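PDB 2WLR: thiosulfate sulfurtransferase YnjE from Escherichia coli, which catalyses the transfer of sulfur from thiosulfate to cyanide, giving thiocyanate and sulfite, by way of a cysteine persulfide intermediate. Local coordinates for residues D24-A29 against A80-D85; L51-L56 against D89-R94; A145-V150 against G199-T204; D203-L208 against V228-L233; Q271-M276 against V388-W393. All coordinates share one frame; numbering follows the deposited sequence.

Contact 1 of 5, residues D24-A29 against A80-D85; sequences DTRPSA and ALYGND
The carboxylate of Asp24 lies against the Tyr82 ring, its plane 48° from that of the ring, and here the packing is close. Asp24 CA sits over one ring face, 3.9 Å from the Tyr82 centroid in a CH-pi contact, while Asp24 OD2 takes a weak bond from Tyr82 OH at 2.7 Å; that hydroxyl also pairs with the backbone N of Glu45. With CG anti to the backbone N (chi1 -171°), Asp24 turns its oxygens to Arg26, whose NE and NH2 grip OD1 and OD2 side-on, and OD1 closes an Asx turn onto Arg26 N. Replacing Asp24 by an alanine would probably leave the buried Arg26 guanidinium without its charge mate. Beside this, Tyr82 O accepts twice from Thr25, from N at 3.0 Å and from OG1 at 2.7 Å, the hydroxyl standing above the carbonyl plane. Gly83 is still tight against Thr25 OG1; at exposed Asn84 the fit loosens: a water accepts from Asn84 N (2.9 Å) and donates to Thr25 OG1, and Asn84 OD1 caps helix 85-97. The parallel pairing of Asp24 with Tyr82 ends two neighbouring strands of the central sheet of a rhodanese-type alpha/beta domain.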
# COMPACT_ATOMS: atom_id res chain seq x y z
N ASP A 24 -9.25 -8.48 15.02
CA ASP A 24 -9.53 -7.05 15.14
C ASP A 24 -10.56 -6.72 14.08
O ASP A 24 -10.30 -6.88 12.88
CB ASP A 24 -8.21 -6.32 14.90
CG ASP A 24 -8.25 -4.85 15.19
OD1 ASP A 24 -9.27 -4.19 15.01
OD2 ASP A 24 -7.18 -4.31 15.61
N THR A 25 -11.76 -6.34 14.51
CA THR A 25 -12.89 -6.07 13.62
C THR A 25 -13.02 -4.62 13.16
O THR A 25 -13.96 -4.27 12.46
CB THR A 25 -14.20 -6.55 14.26
OG1 THR A 25 -14.53 -5.70 15.36
CG2 THR A 25 -14.11 -8.04 14.69
N ARG A 26 -12.03 -3.80 13.50
CA ARG A 26 -12.03 -2.40 13.11
C ARG A 26 -11.51 -2.22 11.68
O ARG A 26 -10.85 -3.09 11.16
CB ARG A 26 -11.08 -1.64 14.04
CG ARG A 26 -11.51 -1.65 15.49
CD ARG A 26 -10.54 -0.93 16.38
NE ARG A 26 -9.26 -1.60 16.34
CZ ARG A 26 -8.15 -1.12 16.91
NH1 ARG A 26 -8.16 0.04 17.55
NH2 ARG A 26 -7.03 -1.77 16.79
N PRO A 27 -11.74 -1.06 11.08
CA PRO A 27 -11.10 -0.79 9.79
C PRO A 27 -9.57 -0.87 9.90
O PRO A 27 -8.98 -0.68 10.96
CB PRO A 27 -11.54 0.64 9.47
CG PRO A 27 -12.82 0.79 10.18
CD PRO A 27 -12.68 0.01 11.45
N SER A 28 -8.93 -1.11 8.77
CA SER A 28 -7.50 -1.36 8.78
C SER A 28 -6.66 -0.18 9.24
O SER A 28 -5.58 -0.36 9.74
CB SER A 28 -7.03 -1.87 7.41
OG SER A 28 -7.15 -0.87 6.42
N ALA A 29 -7.16 1.04 9.08
CA ALA A 29 -6.43 2.18 9.53
C ALA A 29 -6.08 2.05 11.00
O ALA A 29 -4.96 2.32 11.40
CB ALA A 29 -7.22 3.44 9.33
N ALA A 80 -10.84 -14.87 19.37
CA ALA A 80 -11.33 -13.82 20.27
C ALA A 80 -11.40 -12.52 19.49
O ALA A 80 -10.38 -12.04 18.98
CB ALA A 80 -10.44 -13.66 21.45
N LEU A 81 -12.60 -11.97 19.39
CA LEU A 81 -12.87 -10.76 18.62
C LEU A 81 -12.77 -9.52 19.48
O LEU A 81 -13.05 -9.55 20.69
CB LEU A 81 -14.28 -10.80 18.03
CG LEU A 81 -14.70 -12.05 17.28
CD1 LEU A 81 -16.05 -11.87 16.63
CD2 LEU A 81 -13.69 -12.49 16.28
N TYR A 82 -12.37 -8.42 18.86
CA TYR A 82 -12.48 -7.13 19.50
C TYR A 82 -12.79 -6.01 18.55
O TYR A 82 -12.73 -6.16 17.32
CB TYR A 82 -11.26 -6.84 20.38
CG TYR A 82 -9.97 -6.63 19.60
CD1 TYR A 82 -9.14 -7.69 19.31
CD2 TYR A 82 -9.55 -5.37 19.26
CE1 TYR A 82 -7.94 -7.51 18.61
CE2 TYR A 82 -8.38 -5.17 18.56
CZ TYR A 82 -7.55 -6.23 18.26
OH TYR A 82 -6.39 -5.97 17.57
N GLY A 83 -13.17 -4.89 19.13
CA GLY A 83 -13.64 -3.75 18.40
C GLY A 83 -14.95 -3.24 18.95
O GLY A 83 -15.30 -3.56 20.09
N ASN A 84 -15.67 -2.46 18.16
CA ASN A 84 -16.98 -2.02 18.65
C ASN A 84 -18.00 -3.15 18.65
O ASN A 84 -17.86 -4.13 17.91
CB ASN A 84 -17.47 -0.77 17.97
CG ASN A 84 -17.85 -0.98 16.56
OD1 ASN A 84 -18.86 -1.65 16.25
ND2 ASN A 84 -17.09 -0.38 15.66
N ASP A 85 -18.98 -3.03 19.54
CA ASP A 85 -19.91 -4.13 19.77
C ASP A 85 -20.65 -4.55 18.51
O ASP A 85 -20.86 -5.72 18.27
CB ASP A 85 -20.94 -3.77 20.85
CG ASP A 85 -20.37 -3.72 22.22
OD1 ASP A 85 -19.17 -4.01 22.40
OD2 ASP A 85 -21.17 -3.39 23.14
O HOH W 1 -14.70 -2.70 15.39

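Contact 2 of 5, residues L51-L56 against D89-R94; sequences LSASWL and DAVKTR
Ala53 and Val91 bring the two backbones closest, with their CA atoms 5.7 Å apart. Residues 89-94 form regular turns of helix 85-97, whereas 51-56 leave a strand and, from Ala53 on, curl like a helix but lack its repeating hydrogen-bond pattern, so that Leu51, Ala53 and Leu56 all meet the helix. Val91 divides its two methyls among them. CG1, anti to the backbone N (chi1 171°), meets Leu51 CD2 at 3.9 Å, and CG2 faces Leu51 O at 3.6 Å and also touches the CA and CB of Ala53. One turn along, Leu56 reaches onto the helix: its CD1 lies 3.7 Å from Ala90 O and also contacts the Ala90 methyl and Val91 CG2. Leu56 and Arg94 run antiparallel past one another, Leu56 CD2 resting 4.0 Å from Arg94 CG and over one face of the guanidinium. Bends at chi2 and chi3 fold the arginine back, and NH1 donates to Leu56 O at 2.9 Å. This bond is far from straight (136°) and approaches from above the carbonyl plane, though the oxygen lies in the guanidinium plane. Arg94 NH2 bonds Met59 O, so one arginine holds two carbonyls of the connection leading to helix 61-70. Leu51 continues the apolar layer onto Leu64 and Trp67 of that helix, and Val91 packs on Leu81 of strand 79-82; the contact thus ties the segment after strand 49-50 to helix 85-97, with helix 61-70 alongside.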
# COMPACT_ATOMS: atom_id res chain seq x y z
N LEU A 51 -10.14 -8.38 10.36
CA LEU A 51 -11.32 -8.72 9.57
C LEU A 51 -12.33 -7.63 9.86
O LEU A 51 -13.12 -7.74 10.81
CB LEU A 51 -11.87 -10.10 9.91
CG LEU A 51 -13.02 -10.61 9.03
CD1 LEU A 51 -12.65 -10.67 7.55
CD2 LEU A 51 -13.50 -12.00 9.49
N SER A 52 -12.25 -6.56 9.10
CA SER A 52 -13.10 -5.40 9.35
C SER A 52 -14.55 -5.72 9.06
O SER A 52 -14.87 -6.20 7.95
CB SER A 52 -12.64 -4.24 8.53
OG SER A 52 -13.39 -3.11 8.84
N ALA A 53 -15.45 -5.39 9.97
CA ALA A 53 -16.89 -5.62 9.73
C ALA A 53 -17.33 -4.88 8.47
O ALA A 53 -18.21 -5.35 7.79
CB ALA A 53 -17.75 -5.19 10.91
N SER A 54 -16.72 -3.74 8.17
CA SER A 54 -17.04 -2.96 6.97
C SER A 54 -16.71 -3.65 5.67
O SER A 54 -17.17 -3.22 4.62
CB SER A 54 -16.33 -1.61 7.02
OG SER A 54 -14.92 -1.76 6.96
N TRP A 55 -15.92 -4.73 5.71
CA TRP A 55 -15.64 -5.48 4.50
C TRP A 55 -16.64 -6.55 4.17
O TRP A 55 -16.65 -7.04 3.04
CB TRP A 55 -14.31 -6.23 4.61
CG TRP A 55 -13.10 -5.41 4.93
CD1 TRP A 55 -12.95 -4.08 4.78
CD2 TRP A 55 -11.86 -5.92 5.41
NE1 TRP A 55 -11.68 -3.71 5.20
CE2 TRP A 55 -10.99 -4.83 5.55
CE3 TRP A 55 -11.41 -7.19 5.72
CZ2 TRP A 55 -9.69 -5.00 6.07
CZ3 TRP A 55 -10.14 -7.35 6.19
CH2 TRP A 55 -9.30 -6.25 6.37
N LEU A 56 -17.44 -6.95 5.15
CA LEU A 56 -18.24 -8.17 5.02
C LEU A 56 -19.23 -8.17 3.86
O LEU A 56 -19.40 -9.21 3.25
CB LEU A 56 -18.97 -8.48 6.32
CG LEU A 56 -18.05 -8.84 7.49
CD1 LEU A 56 -18.88 -8.87 8.78
CD2 LEU A 56 -17.30 -10.16 7.25
N ASP A 89 -20.29 -8.20 16.65
CA ASP A 89 -21.47 -9.05 16.40
C ASP A 89 -21.57 -9.46 14.93
O ASP A 89 -21.88 -10.61 14.61
CB ASP A 89 -22.74 -8.31 16.83
CG ASP A 89 -23.99 -9.15 16.67
OD1 ASP A 89 -24.19 -10.05 17.50
OD2 ASP A 89 -24.73 -8.91 15.70
N ALA A 90 -21.33 -8.51 14.03
CA ALA A 90 -21.42 -8.76 12.59
C ALA A 90 -20.41 -9.82 12.16
O ALA A 90 -20.71 -10.76 11.41
CB ALA A 90 -21.18 -7.48 11.82
N VAL A 91 -19.17 -9.65 12.60
CA VAL A 91 -18.12 -10.61 12.30
C VAL A 91 -18.41 -11.98 12.94
O VAL A 91 -18.24 -13.00 12.30
CB VAL A 91 -16.72 -10.05 12.73
CG1 VAL A 91 -15.65 -11.12 12.63
CG2 VAL A 91 -16.40 -8.83 11.87
N LYS A 92 -18.86 -11.97 14.20
CA LYS A 92 -19.21 -13.23 14.89
C LYS A 92 -20.20 -14.03 14.03
O LYS A 92 -20.03 -15.22 13.81
CB LYS A 92 -19.82 -12.96 16.25
CG LYS A 92 -20.35 -14.20 16.96
CD LYS A 92 -21.49 -13.88 17.93
CE LYS A 92 -22.79 -13.57 17.17
NZ LYS A 92 -23.94 -13.31 18.08
N THR A 93 -21.19 -13.34 13.49
CA THR A 93 -22.28 -14.01 12.78
C THR A 93 -21.76 -14.63 11.49
O THR A 93 -22.05 -15.80 11.21
CB THR A 93 -23.41 -13.02 12.55
OG1 THR A 93 -23.92 -12.61 13.82
CG2 THR A 93 -24.55 -13.65 11.75
N ARG A 94 -20.95 -13.91 10.72
CA ARG A 94 -20.34 -14.45 9.52
C ARG A 94 -19.39 -15.61 9.83
O ARG A 94 -19.36 -16.61 9.09
CB ARG A 94 -19.62 -13.37 8.68
CG ARG A 94 -20.56 -12.47 7.86
CD ARG A 94 -21.27 -13.19 6.71
NE ARG A 94 -20.36 -13.69 5.71
CZ ARG A 94 -19.84 -13.00 4.70
NH1 ARG A 94 -20.10 -11.71 4.54
NH2 ARG A 94 -19.05 -13.62 3.85

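Contact 3 of 5, residues A145-V150 against G199-T204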
# COMPACT_ATOMS: atom_id res chain seq x y z
N ALA A 145 4.71 18.41 9.93
CA ALA A 145 5.60 19.31 10.68
C ALA A 145 5.33 20.77 10.33
O ALA A 145 5.42 21.64 11.21
CB ALA A 145 7.05 18.99 10.40
N GLY A 146 5.01 21.04 9.07
CA GLY A 146 4.73 22.40 8.62
C GLY A 146 3.73 22.45 7.49
O GLY A 146 2.59 22.03 7.64
N ASP A 147 4.15 22.98 6.34
CA ASP A 147 3.30 23.09 5.17
C ASP A 147 2.94 21.71 4.62
O ASP A 147 3.75 20.78 4.67
CB ASP A 147 4.02 23.91 4.08
CG ASP A 147 4.18 25.38 4.44
OD1 ASP A 147 3.39 25.90 5.26
OD2 ASP A 147 5.08 26.02 3.86
N TRP A 148 1.73 21.61 4.09
CA TRP A 148 1.26 20.38 3.46
C TRP A 148 0.42 20.66 2.22
O TRP A 148 -0.21 21.72 2.06
CB TRP A 148 0.51 19.48 4.48
CG TRP A 148 -0.66 20.14 5.19
CD1 TRP A 148 -0.64 20.79 6.40
CD2 TRP A 148 -2.02 20.16 4.75
NE1 TRP A 148 -1.88 21.25 6.71
CE2 TRP A 148 -2.76 20.87 5.72
CE3 TRP A 148 -2.68 19.67 3.63
CZ2 TRP A 148 -4.13 21.10 5.60
CZ3 TRP A 148 -4.03 19.90 3.50
CH2 TRP A 148 -4.75 20.62 4.48
N LYS A 149 0.43 19.69 1.32
CA LYS A 149 -0.33 19.70 0.09
C LYS A 149 -1.04 18.36 -0.03
O LYS A 149 -0.44 17.31 0.31
CB LYS A 149 0.61 19.87 -1.10
CG LYS A 149 1.49 21.10 -1.11
CD LYS A 149 0.64 22.35 -1.29
CE LYS A 149 1.41 23.51 -1.97
NZ LYS A 149 1.89 24.48 -0.98
N VAL A 150 -2.25 18.38 -0.56
CA VAL A 150 -2.99 17.20 -0.98
C VAL A 150 -3.11 17.23 -2.50
O VAL A 150 -3.46 18.25 -3.07
CB VAL A 150 -4.36 17.11 -0.35
CG1 VAL A 150 -5.11 15.87 -0.84
CG2 VAL A 150 -4.23 17.07 1.17
N GLY A 199 4.32 23.81 -5.91
CA GLY A 199 4.49 24.42 -4.60
C GLY A 199 5.02 23.52 -3.53
O GLY A 199 4.68 23.65 -2.36
N ILE A 200 5.88 22.59 -3.93
CA ILE A 200 6.44 21.59 -3.03
C ILE A 200 7.92 21.87 -2.76
O ILE A 200 8.74 21.86 -3.70
CB ILE A 200 6.30 20.18 -3.63
CG1 ILE A 200 4.82 19.87 -3.93
CG2 ILE A 200 6.92 19.14 -2.68
CD1 ILE A 200 4.60 18.61 -4.81
N ARG A 201 8.30 22.13 -1.50
CA ARG A 201 9.70 22.14 -1.09
C ARG A 201 10.04 20.79 -0.47
O ARG A 201 9.14 19.96 -0.21
CB ARG A 201 9.97 23.22 -0.04
CG ARG A 201 9.60 24.60 -0.44
CD ARG A 201 10.10 25.61 0.61
NE ARG A 201 9.61 25.21 1.93
CZ ARG A 201 8.42 25.53 2.44
NH1 ARG A 201 7.56 26.30 1.78
NH2 ARG A 201 8.09 25.08 3.65
N HIS A 202 11.31 20.60 -0.15
CA HIS A 202 11.73 19.34 0.45
C HIS A 202 11.01 19.08 1.80
O HIS A 202 10.82 17.92 2.20
CB HIS A 202 13.25 19.27 0.58
CG HIS A 202 13.81 19.97 1.79
ND1 HIS A 202 13.90 21.34 1.88
CD2 HIS A 202 14.31 19.48 2.95
CE1 HIS A 202 14.45 21.67 3.05
NE2 HIS A 202 14.71 20.55 3.71
N ASP A 203 10.63 20.15 2.49
CA ASP A 203 10.01 20.07 3.80
C ASP A 203 8.51 20.32 3.76
O ASP A 203 7.89 20.54 4.80
CB ASP A 203 10.69 21.03 4.81
CG ASP A 203 10.65 22.48 4.38
OD1 ASP A 203 10.22 22.79 3.25
OD2 ASP A 203 11.07 23.32 5.22
N THR A 204 7.91 20.25 2.57
CA THR A 204 6.47 20.25 2.43
C THR A 204 5.98 18.81 2.50
O THR A 204 6.50 17.95 1.78
CB THR A 204 6.03 20.78 1.06
OG1 THR A 204 6.63 22.07 0.83
CG2 THR A 204 4.50 20.88 0.95
O HOH W 2 5.34 19.51 6.72
O HOH W 3 6.90 23.18 5.74
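Asp147 and Arg201 meet with carboxylate and guanidinium planes 68° apart, too steep for a flat two-oxygen pairing. Both end nitrogens of Arg201 converge on one oxygen: NH1 and NH2 each lie 3.2 Å from Asp147 OD2. That oxygen stays in the guanidinium plane, but NH2 comes from above the carboxylate while NH1 arrives nearly along its C-O axis. At the NE edge, Asp203 OD1 accepts from Arg201 NE at 2.8 Å through its syn lone pair, tilted from the guanidinium plane; Glu259 adds a further charge partner at NH1. Asp203 sits in the type I turn Arg201-Thr204, which leads from helix 188-197 into strand 205-209 of the rhodanese domain's parallel sheet, next to strand 148-154. Gly199, with positive phi, closes that helix in a Schellman motif, and its carbonyl receives a weak bond from Lys149 NZ at 3.2 Å. Lys149 bends at chi2 (-68°) and again near its end to reach it, its side chain crossing that of Thr204 obliquely, CG 3.7 Å from Thr204 CG2. Thr204 OG1 accepts from Arg201 N at 2.9 Å, lying over one face of the guanidinium. One water accepts from Asp147 N and donates to Asp203 O.

Contact 4 of 5, residues D203-L208 against V228-L233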
# COMPACT_ATOMS: atom_id res chain seq x y z
N ASP A 203 10.63 20.15 2.49
CA ASP A 203 10.01 20.07 3.80
C ASP A 203 8.51 20.32 3.76
O ASP A 203 7.89 20.54 4.80
CB ASP A 203 10.69 21.03 4.81
CG ASP A 203 10.65 22.48 4.38
OD1 ASP A 203 10.22 22.79 3.25
OD2 ASP A 203 11.07 23.32 5.22
N THR A 204 7.91 20.25 2.57
CA THR A 204 6.47 20.25 2.43
C THR A 204 5.98 18.81 2.50
O THR A 204 6.50 17.95 1.78
CB THR A 204 6.03 20.78 1.06
OG1 THR A 204 6.63 22.07 0.83
CG2 THR A 204 4.50 20.88 0.95
N THR A 205 5.01 18.54 3.37
CA THR A 205 4.38 17.22 3.40
C THR A 205 3.45 17.10 2.20
O THR A 205 2.64 17.97 1.95
CB THR A 205 3.56 16.98 4.67
OG1 THR A 205 4.43 17.04 5.80
CG2 THR A 205 2.87 15.58 4.63
N VAL A 206 3.56 16.00 1.47
CA VAL A 206 2.69 15.77 0.31
C VAL A 206 1.85 14.53 0.55
O VAL A 206 2.41 13.44 0.79
CB VAL A 206 3.49 15.64 -0.97
CG1 VAL A 206 2.56 15.38 -2.13
CG2 VAL A 206 4.37 16.91 -1.25
N ILE A 207 0.55 14.69 0.48
CA ILE A 207 -0.40 13.57 0.58
C ILE A 207 -0.99 13.36 -0.81
O ILE A 207 -1.72 14.20 -1.31
CB ILE A 207 -1.48 13.83 1.66
CG1 ILE A 207 -0.81 14.15 3.01
CG2 ILE A 207 -2.39 12.63 1.79
CD1 ILE A 207 -1.39 15.34 3.64
N LEU A 208 -0.69 12.23 -1.41
CA LEU A 208 -1.16 11.88 -2.74
C LEU A 208 -2.29 10.88 -2.67
O LEU A 208 -2.31 9.97 -1.81
CB LEU A 208 -0.00 11.30 -3.57
CG LEU A 208 1.00 12.35 -4.07
CD1 LEU A 208 2.42 11.83 -4.08
CD2 LEU A 208 0.54 12.88 -5.45
N VAL A 228 11.67 15.01 -1.33
CA VAL A 228 10.54 15.39 -0.46
C VAL A 228 10.58 14.43 0.75
O VAL A 228 10.53 13.23 0.59
CB VAL A 228 9.17 15.34 -1.17
CG1 VAL A 228 8.06 15.85 -0.23
CG2 VAL A 228 9.17 16.16 -2.45
N LYS A 229 10.73 14.97 1.96
CA LYS A 229 10.98 14.15 3.13
C LYS A 229 9.74 13.36 3.56
O LYS A 229 9.85 12.17 3.89
CB LYS A 229 11.49 15.01 4.28
CG LYS A 229 12.83 15.67 4.02
CD LYS A 229 13.35 16.50 5.21
CE LYS A 229 14.87 16.65 5.16
NZ LYS A 229 15.59 15.34 5.38
N ASP A 230 8.60 14.01 3.56
CA ASP A 230 7.36 13.47 4.12
C ASP A 230 6.33 13.36 2.99
O ASP A 230 5.70 14.33 2.62
CB ASP A 230 6.91 14.36 5.28
CG ASP A 230 5.65 13.85 5.98
OD1 ASP A 230 5.21 12.72 5.66
OD2 ASP A 230 5.14 14.59 6.85
N VAL A 231 6.22 12.14 2.44
CA VAL A 231 5.29 11.81 1.38
C VAL A 231 4.41 10.67 1.91
O VAL A 231 4.91 9.65 2.42
CB VAL A 231 5.97 11.38 0.08
CG1 VAL A 231 4.95 11.06 -0.98
CG2 VAL A 231 6.93 12.47 -0.44
N ARG A 232 3.11 10.84 1.74
CA ARG A 232 2.09 9.93 2.24
C ARG A 232 1.08 9.64 1.16
O ARG A 232 0.96 10.38 0.16
CB ARG A 232 1.39 10.55 3.44
CG ARG A 232 2.36 11.03 4.46
CD ARG A 232 1.69 11.40 5.74
NE ARG A 232 2.55 12.16 6.61
CZ ARG A 232 2.26 12.44 7.87
NH1 ARG A 232 1.17 11.94 8.44
NH2 ARG A 232 3.07 13.23 8.56
N LEU A 233 0.36 8.54 1.34
CA LEU A 233 -0.72 8.13 0.43
C LEU A 233 -1.99 8.04 1.19
O LEU A 233 -2.01 7.62 2.34
CB LEU A 233 -0.49 6.72 -0.12
CG LEU A 233 0.69 6.49 -1.04
CD1 LEU A 233 0.74 5.00 -1.45
CD2 LEU A 233 0.63 7.41 -2.26
O HOH W 4 8.43 16.92 3.25
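Asp230 OD2 is gripped by two donors, Thr205 OG1 at 2.8 Å and Arg232 NH2 at 3.0 Å. The arginine uses the syn lone pair, whereas the threonine hydroxyl comes from well above the carboxylate plane. Arg232, its chain stretched out, lies side-on to Asp230, its NE giving OD1 a nearly straight bond (167°). Asp230 turns its CG anti to the backbone N (chi1 -178°), which brings the carboxylate against Thr205, whose CG2 also touches OD2 at 3.3 Å. Parallel strands 205-208 and 231-233 run beside this group at 21°, joined by Val206 N to Asp230 O, Arg232 N to Val206 O and Leu208 N to Arg232 O, each 2.9 Å. The sheet face carrying Val206, Leu208, Val231 and Leu233 is apolar: Val206 CG2 meets Val228 CG1 at 4.0 Å, the two side chains crossing at about a right angle, and Leu208 CD1 reaches Val231 CG1 at 4.1 Å. Helix 213-226, the crossover of this beta-alpha-beta unit, covers that face; helix 128-135 packs on Ile207 and Arg232 opposite. Arg232 NH1 also bonds Ala142 O. The buried arginine thus has its charge met by Asp230, which the paired donors probably help to keep ionised.

Contact 5 of 5, residues Q271-M276 against V388-W393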
# COMPACT_ATOMS: atom_id res chain seq x y z
N GLN A 271 19.32 6.35 -3.90
CA GLN A 271 19.29 4.90 -3.68
C GLN A 271 17.86 4.29 -3.81
O GLN A 271 17.69 3.08 -3.86
CB GLN A 271 19.95 4.55 -2.31
CG GLN A 271 19.12 4.79 -1.07
CD GLN A 271 18.84 6.25 -0.74
OE1 GLN A 271 19.48 7.16 -1.30
NE2 GLN A 271 17.94 6.48 0.19
N LEU A 272 16.83 5.14 -3.86
CA LEU A 272 15.44 4.65 -3.97
C LEU A 272 15.09 4.23 -5.38
O LEU A 272 14.04 3.61 -5.59
CB LEU A 272 14.45 5.70 -3.49
CG LEU A 272 14.64 6.16 -2.03
CD1 LEU A 272 13.60 7.17 -1.63
CD2 LEU A 272 14.68 4.96 -1.09
N MSE A 273 15.94 4.55 -6.36
CA MSE A 273 15.73 4.13 -7.74
C MSE A 273 16.96 3.40 -8.23
O MSE A 273 18.09 3.82 -7.97
CB MSE A 273 15.46 5.31 -8.67
CG MSE A 273 14.75 4.89 -9.96
SE MSE A 273 12.85 4.43 -9.69
CE MSE A 273 12.06 6.07 -10.08
N LEU A 274 16.74 2.28 -8.91
CA LEU A 274 17.83 1.55 -9.52
C LEU A 274 17.75 1.63 -11.02
O LEU A 274 16.66 1.68 -11.62
CB LEU A 274 17.83 0.08 -9.12
CG LEU A 274 17.92 -0.27 -7.66
CD1 LEU A 274 18.20 -1.77 -7.55
CD2 LEU A 274 19.01 0.49 -6.91
N ASP A 275 18.93 1.61 -11.63
CA ASP A 275 19.05 1.45 -13.06
C ASP A 275 19.25 -0.04 -13.41
O ASP A 275 19.30 -0.90 -12.54
CB ASP A 275 20.18 2.34 -13.62
CG ASP A 275 21.59 1.88 -13.26
OD1 ASP A 275 21.83 0.72 -12.84
OD2 ASP A 275 22.50 2.73 -13.43
N MSE A 276 19.36 -0.33 -14.71
CA MSE A 276 19.39 -1.72 -15.15
C MSE A 276 20.55 -2.52 -14.60
O MSE A 276 20.37 -3.67 -14.20
CB MSE A 276 19.40 -1.80 -16.66
CG MSE A 276 19.34 -3.23 -17.18
SE MSE A 276 18.79 -3.26 -19.04
CE MSE A 276 20.27 -2.21 -19.73
N VAL A 388 12.85 0.99 -6.38
CA VAL A 388 12.16 0.62 -7.60
C VAL A 388 13.20 0.59 -8.71
O VAL A 388 14.01 1.50 -8.84
CB VAL A 388 11.03 1.59 -7.96
CG1 VAL A 388 10.51 1.35 -9.36
CG2 VAL A 388 9.90 1.50 -6.90
N TYR A 389 13.22 -0.51 -9.47
CA TYR A 389 13.97 -0.58 -10.73
C TYR A 389 13.06 -0.02 -11.81
O TYR A 389 12.13 -0.66 -12.29
CB TYR A 389 14.43 -2.04 -11.00
CG TYR A 389 14.83 -2.26 -12.46
CD1 TYR A 389 15.56 -1.32 -13.13
CD2 TYR A 389 14.48 -3.45 -13.16
CE1 TYR A 389 15.91 -1.48 -14.47
CE2 TYR A 389 14.84 -3.63 -14.49
CZ TYR A 389 15.57 -2.65 -15.13
OH TYR A 389 15.93 -2.76 -16.46
N ASP A 390 13.31 1.22 -12.19
CA ASP A 390 12.42 1.99 -13.04
C ASP A 390 12.17 1.31 -14.39
O ASP A 390 11.01 1.09 -14.81
CB ASP A 390 13.02 3.40 -13.25
CG ASP A 390 12.00 4.46 -13.70
OD1 ASP A 390 10.81 4.17 -13.95
OD2 ASP A 390 12.43 5.62 -13.86
N GLY A 391 13.27 0.92 -15.06
CA GLY A 391 13.15 0.40 -16.42
C GLY A 391 12.23 -0.81 -16.56
O GLY A 391 11.48 -0.95 -17.55
N GLY A 392 12.31 -1.70 -15.58
CA GLY A 392 11.45 -2.87 -15.54
C GLY A 392 11.59 -3.76 -16.76
O GLY A 392 12.65 -3.84 -17.40
N TRP A 393 10.49 -4.42 -17.09
CA TRP A 393 10.50 -5.35 -18.19
C TRP A 393 10.63 -4.62 -19.52
O TRP A 393 11.25 -5.11 -20.46
CB TRP A 393 9.23 -6.21 -18.16
CG TRP A 393 9.08 -7.06 -19.39
CD1 TRP A 393 8.15 -6.93 -20.35
CD2 TRP A 393 9.88 -8.20 -19.73
NE1 TRP A 393 8.33 -7.92 -21.32
CE2 TRP A 393 9.39 -8.69 -20.96
CE3 TRP A 393 10.98 -8.81 -19.14
CZ2 TRP A 393 9.98 -9.80 -21.60
CZ3 TRP A 393 11.57 -9.89 -19.77
CH2 TRP A 393 11.05 -10.38 -20.98
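Backbone bonds join Leu272 and Leu274 to Val388: Val388 N gives to Leu272 O at 3.0 Å and Leu274 N to Val388 O at 2.8 Å. The next step, Asp390 N to Leu274 O, is weak at 3.4 Å, as the chain leaves the strand for the turn before helix 392-396. Apolar packing on one sheet face belongs to Met273, a selenomethionine. Bends at chi2 (73°) and chi3 fold it back over the neighbouring strand, so that SE packs 3.8 Å from Val388 CB and 3.7 Å from Asp390 CB and also approaches Val388 O, with CE toward the Asp390 carboxylate. Val388 continues this face onto Ala371 and Phe375 of helix 369-380. Strand 273-274 is here the outermost strand of a five-stranded parallel sheet, the core of the rhodanese domain that carries the active-site Cys365; strand 386-389 is its inner neighbour. Aromatic contacts lie on the other face. The Tyr389 ring presents its edge to Leu274 O, which lies in the ring plane 3.5 Å from CD1, and Gly392 N stands over one ring face. Selenomethionine Met276 lies alongside the tyrosine, both heading in one direction, its CG 3.5 Å from Tyr389 OH. That hydroxyl is hydrogen-bonded to Glu395 OE1. A leucine in place of Tyr389 would probably open a gap beside Met276 and leave Glu395 without its hydroxyl partner. Polar links to other parts of the chain gather at Asp390: OD1 forms a salt bridge with Arg218, while OD2 accepts from the backbone N of Lys185, so both oxygens are engaged.

In the fold
The contacts gather round three parallel sheets. Contacts 1 and 2, centres 9 Å apart, lie at the first: Leu51 N lies 2.9 Å from Asp24 O, and helix 85-97 follows strand 79-82. Contacts 3 and 4, centres 7 Å apart, lie at the second and share Asp203 and Thr204. Contact 5 belongs to the third and comes within about 7 Å of contact 4, nearest atoms, without touching; its centre is about 39 Å from that of contact 1. Its Val388 side chain is about 9 Å from that of Arg370, the probable substrate-binding residue, against about 12 Å for Leu233 of contact 4; its Asp390 side chain is about 8 Å from a bound HEPES buffer molecule.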